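Local coordinates for protein PelD (Pseudomonas aeruginosa, PDB 4EU0) that binds the second messenger cyclic-di-GMP as an effector involved in pellicle formation, this piece holding its GAF and GGDEF-like domains, at residues A[199-202]-A[203-207]; A[279-282]-A[283-287]. One frame throughout, in Å; residues are numbered along the deposited sequence.

Interaction 1: A[199-202]-A[203-207]; sequences EEVQ and RLLEG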
loop_
_atom_site.group_PDB
_atom_site.type_symbol
_atom_site.label_atom_id
_atom_site.label_comp_id
_atom_site.label_asym_id
_atom_site.label_seq_id
_atom_site.Cartn_x
_atom_site.Cartn_y
_atom_site.Cartn_z
ATOM N N GLU A 199 14.879 2.532 24.885
ATOM C CA GLU A 199 14.865 3.756 24.087
ATOM C C GLU A 199 15.871 3.704 22.938
ATOM O O GLU A 199 15.528 4.035 21.804
ATOM C CB GLU A 199 15.082 5.006 24.929
ATOM C CG GLU A 199 14.787 6.255 24.109
ATOM C CD GLU A 199 14.646 7.508 24.924
ATOM O OE1 GLU A 199 14.633 7.436 26.167
ATOM O OE2 GLU A 199 14.548 8.582 24.306
ATOM N N GLU A 200 17.112 3.307 23.226
ATOM C CA GLU A 200 18.124 3.296 22.167
ATOM C C GLU A 200 17.880 2.212 21.123
ATOM O O GLU A 200 18.154 2.421 19.940
ATOM C CB GLU A 200 19.543 3.225 22.730
ATOM C CG GLU A 200 19.960 4.515 23.423
ATOM C CD GLU A 200 20.000 5.694 22.482
ATOM O OE1 GLU A 200 20.575 5.564 21.380
ATOM O OE2 GLU A 200 19.476 6.768 22.856
ATOM N N VAL A 201 17.359 1.066 21.554
ATOM C CA VAL A 201 16.966 0.020 20.603
ATOM C C VAL A 201 15.857 0.555 19.692
ATOM O O VAL A 201 15.914 0.407 18.459
ATOM C CB VAL A 201 16.508 -1.269 21.331
ATOM C CG1 VAL A 201 15.904 -2.249 20.348
ATOM C CG2 VAL A 201 17.693 -1.909 22.045
ATOM N N GLN A 202 14.865 1.208 20.287
ATOM C CA GLN A 202 13.762 1.759 19.493
ATOM C C GLN A 202 14.266 2.782 18.476
ATOM O O GLN A 202 13.843 2.773 17.314
ATOM C CB GLN A 202 12.688 2.380 20.381
ATOM C CG GLN A 202 11.392 2.702 19.627
ATOM C CD GLN A 202 10.352 3.327 20.531
ATOM O OE1 GLN A 202 9.911 2.712 21.504
ATOM N NE2 GLN A 202 9.951 4.553 20.211
ATOM N N ARG A 203 15.190 3.637 18.899
ATOM C CA ARG A 203 15.721 4.649 17.995
ATOM C C ARG A 203 16.452 4.016 16.819
ATOM O O ARG A 203 16.370 4.514 15.690
ATOM C CB ARG A 203 16.632 5.623 18.737
ATOM C CG ARG A 203 15.868 6.600 19.594
ATOM C CD ARG A 203 16.795 7.392 20.486
ATOM N NE ARG A 203 16.072 8.424 21.226
ATOM C CZ ARG A 203 15.812 9.642 20.764
ATOM N NH1 ARG A 203 16.225 10.008 19.555
ATOM N NH2 ARG A 203 15.144 10.504 21.521
ATOM N N LEU A 204 17.176 2.926 17.084
ATOM C CA LEU A 204 17.862 2.213 16.010
ATOM C C LEU A 204 16.847 1.582 15.051
ATOM O O LEU A 204 17.001 1.648 13.837
ATOM C CB LEU A 204 18.844 1.170 16.578
ATOM C CG LEU A 204 19.835 0.564 15.576
ATOM C CD1 LEU A 204 20.871 1.586 15.136
ATOM C CD2 LEU A 204 20.521 -0.660 16.174
ATOM N N LEU A 205 15.798 0.982 15.603
ATOM C CA LEU A 205 14.742 0.396 14.772
ATOM C C LEU A 205 14.045 1.479 13.932
ATOM O O LEU A 205 13.829 1.295 12.728
ATOM C CB LEU A 205 13.749 -0.380 15.645
ATOM C CG LEU A 205 14.259 -1.699 16.227
ATOM C CD1 LEU A 205 13.287 -2.174 17.308
ATOM C CD2 LEU A 205 14.440 -2.777 15.125
ATOM N N GLU A 206 13.741 2.623 14.544
ATOM C CA GLU A 206 13.157 3.743 13.800
ATOM C C GLU A 206 14.041 4.185 12.636
ATOM O O GLU A 206 13.545 4.420 11.544
ATOM C CB GLU A 206 12.873 4.936 14.715
ATOM C CG GLU A 206 11.791 4.673 15.762
ATOM C CD GLU A 206 11.642 5.844 16.715
ATOM O OE1 GLU A 206 11.733 7.009 16.255
ATOM O OE2 GLU A 206 11.441 5.610 17.921
ATOM N N GLY A 207 15.349 4.270 12.867
ATOM C CA GLY A 207 16.269 4.758 11.844
ATOM C C GLY A 207 16.448 3.791 10.687
ATOM O O GLY A 207 16.909 4.190 9.619
#
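Gln202 and Glu206 reach each other, one helical turn apart, from different chi1 settings: Gln202 carries CG trans to its backbone N (chi1 -168°) and runs on extended, while Glu206 sets CG trans to its carbonyl carbon (chi1 -66°). Gln202 NE2 then donates to Glu206 OE2 at 2.9 Å, the oxygen lying in the amide plane and approached almost along its C-O axis. Because Gln202 OE1 accepts from Arg225, both ends of the amide are used and its flip is fixed.

Glu199 and Arg203 repeat the i to i+4 spacing more loosely. The two chains run alongside each other, and Glu199 OE2 sits at the guanidinium edge, 3.4 Å from both Arg203 NE and NH2, a salt bridge made of two weak hydrogen bonds. Glu200 OE2 approaches Arg203 CD to 3.6 Å but lies well out of the guanidinium plane, and its other oxygen, OE1, is committed to Arg253.

Beneath these polar chains the main-chain bonds are regular alpha-helical, as in Leu205 N to Val201 O at 2.9 Å. Val201 CG1 and Leu205 CD1 meet at 4.0 Å on the buried side. There helix 198-207 of the GGDEF-like domain rests against Phe250 of helix 236-253 and against Leu192 and Phe190 of strand 185-192, whereas Gln202 and Glu206 face strand 214-219 through Arg217 and Gln215.

Interaction 2: A[279-282]-A[283-287]; sequences QALG and HFLFN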
loop_
_atom_site.group_PDB
_atom_site.type_symbol
_atom_site.label_atom_id
_atom_site.label_comp_id
_atom_site.label_asym_id
_atom_site.label_seq_id
_atom_site.Cartn_x
_atom_site.Cartn_y
_atom_site.Cartn_z
ATOM N N GLN A 279 -9.245 -14.580 12.347
ATOM C CA GLN A 279 -9.012 -14.122 13.717
ATOM C C GLN A 279 -7.524 -14.012 14.065
ATOM O O GLN A 279 -7.168 -13.567 15.158
ATOM C CB GLN A 279 -9.710 -15.056 14.708
ATOM C CG GLN A 279 -11.201 -15.230 14.442
ATOM C CD GLN A 279 -12.030 -13.993 14.782
ATOM O OE1 GLN A 279 -11.550 -13.051 15.417
ATOM N NE2 GLN A 279 -13.293 -14.004 14.365
ATOM N N ALA A 280 -6.670 -14.410 13.129
ATOM C CA ALA A 280 -5.242 -14.586 13.403
ATOM C C ALA A 280 -4.523 -13.271 13.701
ATOM O O ALA A 280 -3.736 -13.185 14.647
ATOM C CB ALA A 280 -4.571 -15.323 12.249
ATOM N N LEU A 281 -4.803 -12.246 12.900
ATOM C CA LEU A 281 -4.155 -10.951 13.092
ATOM C C LEU A 281 -4.523 -10.338 14.445
ATOM O O LEU A 281 -3.679 -9.746 15.116
ATOM C CB LEU A 281 -4.493 -10.006 11.939
ATOM C CG LEU A 281 -3.851 -8.619 11.985
ATOM C CD1 LEU A 281 -2.327 -8.702 12.027
ATOM C CD2 LEU A 281 -4.313 -7.793 10.789
ATOM N N GLY A 282 -5.788 -10.500 14.833
ATOM C CA GLY A 282 -6.268 -10.074 16.147
ATOM C C GLY A 282 -5.544 -10.764 17.289
ATOM O O GLY A 282 -5.120 -10.118 18.236
ATOM N N HIS A 283 -5.409 -12.085 17.199
ATOM C CA HIS A 283 -4.656 -12.837 18.197
ATOM C C HIS A 283 -3.220 -12.340 18.306
ATOM O O HIS A 283 -2.687 -12.181 19.404
ATOM C CB HIS A 283 -4.681 -14.337 17.891
ATOM C CG HIS A 283 -3.831 -15.147 18.816
ATOM N ND1 HIS A 283 -4.222 -15.465 20.099
ATOM C CD2 HIS A 283 -2.604 -15.694 18.649
ATOM C CE1 HIS A 283 -3.270 -16.169 20.684
ATOM N NE2 HIS A 283 -2.276 -16.322 19.826
ATOM N N PHE A 284 -2.614 -12.077 17.157
ATOM C CA PHE A 284 -1.235 -11.617 17.103
ATOM C C PHE A 284 -1.075 -10.259 17.788
ATOM O O PHE A 284 -0.244 -10.101 18.678
ATOM C CB PHE A 284 -0.761 -11.559 15.652
ATOM C CG PHE A 284 0.630 -11.000 15.487
ATOM C CD1 PHE A 284 1.744 -11.764 15.818
ATOM C CD2 PHE A 284 0.828 -9.709 14.999
ATOM C CE1 PHE A 284 3.036 -11.239 15.662
ATOM C CE2 PHE A 284 2.118 -9.179 14.837
ATOM C CZ PHE A 284 3.222 -9.948 15.167
ATOM N N LEU A 285 -1.881 -9.285 17.385
ATOM C CA LEU A 285 -1.707 -7.925 17.902
ATOM C C LEU A 285 -2.316 -7.697 19.283
ATOM O O LEU A 285 -1.688 -7.049 20.115
ATOM C CB LEU A 285 -2.226 -6.879 16.906
ATOM C CG LEU A 285 -1.479 -6.767 15.573
ATOM C CD1 LEU A 285 -2.221 -5.806 14.640
ATOM C CD2 LEU A 285 -0.024 -6.329 15.750
ATOM N N PHE A 286 -3.519 -8.232 19.533
ATOM C CA PHE A 286 -4.263 -7.916 20.765
ATOM C C PHE A 286 -4.036 -8.862 21.942
ATOM O O PHE A 286 -4.395 -8.539 23.088
ATOM C CB PHE A 286 -5.772 -7.795 20.495
ATOM C CG PHE A 286 -6.139 -6.706 19.527
ATOM C CD1 PHE A 286 -5.284 -5.630 19.297
ATOM C CD2 PHE A 286 -7.355 -6.749 18.857
ATOM C CE1 PHE A 286 -5.626 -4.630 18.400
ATOM C CE2 PHE A 286 -7.713 -5.745 17.961
ATOM C CZ PHE A 286 -6.846 -4.682 17.737
ATOM N N ASN A 287 -3.502 -10.045 21.658
ATOM C CA ASN A 287 -3.165 -10.999 22.704
ATOM C C ASN A 287 -1.649 -11.116 22.843
ATOM O O ASN A 287 -1.088 -10.803 23.896
ATOM C CB ASN A 287 -3.814 -12.361 22.433
ATOM C CG ASN A 287 -3.413 -13.419 23.451
ATOM O OD1 ASN A 287 -2.262 -13.850 23.495
ATOM N ND2 ASN A 287 -4.367 -13.852 24.262
#
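Leu281 and Leu285 form an i to i+4 leucine pair on helix 280-288, a short amphipathic alpha-helix that lies against the antiparallel sheet of the GGDEF-like domain. The packed part of the contact belongs to this pair and to Phe284. With CG trans to the backbone N in Leu281 (chi1 -178°) and trans to the carbonyl carbon in Leu285 (chi1 -66°), the two side chains run next to each other and point the same way, and Leu281 CD1 comes to 3.9 Å from Leu285 CD1. The same methyl of Leu281 approaches the Phe284 ring more distantly, at 4.4 Å from its CD2. All three side chains press on Leu187 of strand 185-192; the Phe284 ring also meets Tyr270 of strand 265-272, their planes inclined by about 40°, so the sheet covers much of this apolar row.

The other side of the helix is much looser. Gln279, His283, Phe286 and Asn287 are solvent-exposed in the single-chain assembly, and their side chains make little of the contact: those of Gln279 and Asn287 do not touch the other segment, and His283 meets it through CB, its imidazole leading away. Gly282 presents only backbone here.

The main-chain bonds run through both sides. Gln279 O, at the entrance to the helix, accepts from His283 N at 3.1 Å, and the next two residues follow with Phe284 N to Ala280 O and Leu285 N to Leu281 O. Near the C-terminal end the winding widens into a pi-type turn over 283-287. Gly282 O still receives Phe286 N at 2.8 Å, and Phe286 CB lies 3.3 Å from that same oxygen.

Followed from the N terminus, the chain completes interaction 1 within helix 198-207 before it reaches interaction 2 in helix 280-288. Each contact joins adjoining segments of one helix, so neither closes a long loop, and the two are in series without nesting or crossing. Between them run strands 214-219 and 225-231, helix 236-253 and strand 265-272. Their centres are 25 Å apart and their nearest atoms about 13 Å, so they do not meet. Strand 185-192 is the common element: Leu192 and Phe190 receive helix 198-207, while Leu187 and Ala189 receive helix 280-288. Both helices belong to the same GGDEF-like domain, with 199-207 nearer the bound cyclic-di-GMP.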